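Local atomic coordinates of intron-associated endonuclease 1 (Enterobacteria phage T4, PDB entry 1MK0), a protein that probably cleaves DNA as a GIY-YIG homing endonuclease associated with a phage intron, here represented by its catalytic domain. Residues 50-53 with 54-57. The protein carries 1 engineered substitution. Numbering follows the deposited sequence.
Sequences NKHG and NVFE
Gly-53 and Val-55 meet across an inverse gamma turn centred on Asn-54, where helix 43-52 gives way to strand 56-63. Gly-53 is the first residue to leave helical geometry, and its positive phi of 75° is a conformation that glycine adopts readily. The turn is closed by one weak hydrogen bond, from Val-55 N to Gly-53 O at 3.0 Å, bent to 127° at the hydrogen.

The closest side-chain pair joins His-52, just before the turn, to Val-55, its last residue: His-52 CB lies 3.6 Å from Val-55 CG2. Val-55 CG1 sits 3.6 Å from the backbone oxygen His-52 O, placed there by a chi1 of -69°, anti to its own carbonyl carbon. The imidazole stands beside the Lys-51 side chain, with Lys-51 CB 3.9 Å above the centre of one face. Phe-56 comes in from the strand, its CE1 approaching Gly-53 O obliquely at 3.5 Å, and Val-55 CG2 lies over one face of the phenyl ring, offset toward the rim. Beyond the turn, Phe-56 packs on Leu-45 and Ser-48 of the preceding helix, on Phe-32 of helix 24-37 and on Ile-8 of the neighbouring strand, while backbone bonds from Val-55 to Thr-11 and Glu-57 to Lys-9 bring the chain into the antiparallel sheet.

Spanning only three residues, the turn bends its hydrogen bond, which can contribute only modestly; Gly-53 lets the chain leave the helix, Asn-54 sets the turn, and aliphatic and aromatic packing helps join helix to edge strand at the surface of this GIY-YIG domain.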
loop_
_atom_site.group_PDB
_atom_site.type_symbol
_atom_site.label_atom_id
_atom_site.label_comp_id
_atom_site.label_asym_id
_atom_site.label_seq_id
_atom_site.Cartn_x
_atom_site.Cartn_y
_atom_site.Cartn_z
ATOM N N ASN A 50 10.971 -10.515 -0.097
ATOM C CA ASN A 50 12.116 -11.356 -0.434
ATOM C C ASN A 50 12.227 -12.519 0.545
ATOM O O ASN A 50 12.707 -13.597 0.191
ATOM C CB ASN A 50 13.414 -10.545 -0.412
ATOM C CG ASN A 50 13.521 -9.591 -1.579
ATOM O OD1 ASN A 50 12.768 -9.690 -2.549
ATOM N ND2 ASN A 50 14.474 -8.669 -1.502
ATOM N N LYS A 51 11.771 -12.300 1.774
ATOM C CA LYS A 51 11.827 -13.326 2.811
ATOM C C LYS A 51 10.620 -14.256 2.860
ATOM O O LYS A 51 10.737 -15.403 3.292
ATOM C CB LYS A 51 11.975 -12.677 4.189
ATOM C CG LYS A 51 13.305 -12.005 4.448
ATOM C CD LYS A 51 13.350 -11.464 5.870
ATOM C CE LYS A 51 14.722 -10.913 6.215
ATOM N NZ LYS A 51 14.767 -10.371 7.605
ATOM N N HIS A 52 9.466 -13.775 2.413
ATOM C CA HIS A 52 8.250 -14.580 2.495
ATOM C C HIS A 52 7.457 -14.756 1.214
ATOM O O HIS A 52 6.599 -15.633 1.136
ATOM C CB HIS A 52 7.306 -13.967 3.533
ATOM C CG HIS A 52 7.969 -13.618 4.827
ATOM N ND1 HIS A 52 8.535 -14.566 5.651
ATOM C CD2 HIS A 52 8.149 -12.425 5.443
ATOM C CE1 HIS A 52 9.035 -13.972 6.722
ATOM N NE2 HIS A 52 8.813 -12.673 6.620
ATOM N N GLY A 53 7.719 -13.926 0.214
ATOM C CA GLY A 53 6.937 -14.024 -0.998
ATOM C C GLY A 53 5.588 -13.403 -0.676
ATOM O O GLY A 53 5.473 -12.640 0.286
ATOM N N ASN A 54 4.558 -13.742 -1.441
ATOM C CA ASN A 54 3.248 -13.143 -1.203
ATOM C C ASN A 54 2.413 -13.748 -0.081
ATOM O O ASN A 54 1.549 -14.595 -0.319
ATOM C CB ASN A 54 2.431 -13.137 -2.494
ATOM C CG ASN A 54 1.161 -12.307 -2.378
ATOM O OD1 ASN A 54 0.423 -12.145 -3.352
ATOM N ND2 ASN A 54 0.902 -11.778 -1.189
ATOM N N VAL A 55 2.673 -13.295 1.141
ATOM C CA VAL A 55 1.931 -13.739 2.314
ATOM C C VAL A 55 1.030 -12.579 2.731
ATOM O O VAL A 55 0.637 -12.468 3.890
ATOM C CB VAL A 55 2.881 -14.084 3.490
ATOM C CG1 VAL A 55 3.679 -15.332 3.156
ATOM C CG2 VAL A 55 3.822 -12.917 3.770
ATOM N N PHE A 56 0.700 -11.721 1.769
ATOM C CA PHE A 56 -0.120 -10.546 2.043
ATOM C C PHE A 56 -1.592 -10.652 1.676
ATOM O O PHE A 56 -1.992 -11.475 0.851
ATOM C CB PHE A 56 0.469 -9.323 1.330
ATOM C CG PHE A 56 1.907 -9.063 1.664
ATOM C CD1 PHE A 56 2.922 -9.755 1.012
ATOM C CD2 PHE A 56 2.249 -8.155 2.660
ATOM C CE1 PHE A 56 4.259 -9.549 1.351
ATOM C CE2 PHE A 56 3.583 -7.943 3.004
ATOM C CZ PHE A 56 4.588 -8.642 2.349
ATOM N N GLU A 57 -2.383 -9.788 2.310
ATOM C CA GLU A 57 -3.818 -9.683 2.082
ATOM C C GLU A 57 -4.115 -8.227 1.747
ATOM O O GLU A 57 -3.751 -7.327 2.504
ATOM C CB GLU A 57 -4.606 -10.062 3.335
ATOM C CG GLU A 57 -4.898 -11.536 3.491
ATOM C CD GLU A 57 -5.846 -11.807 4.646
ATOM O OE1 GLU A 57 -6.949 -11.217 4.661
ATOM O OE2 GLU A 57 -5.493 -12.607 5.537
#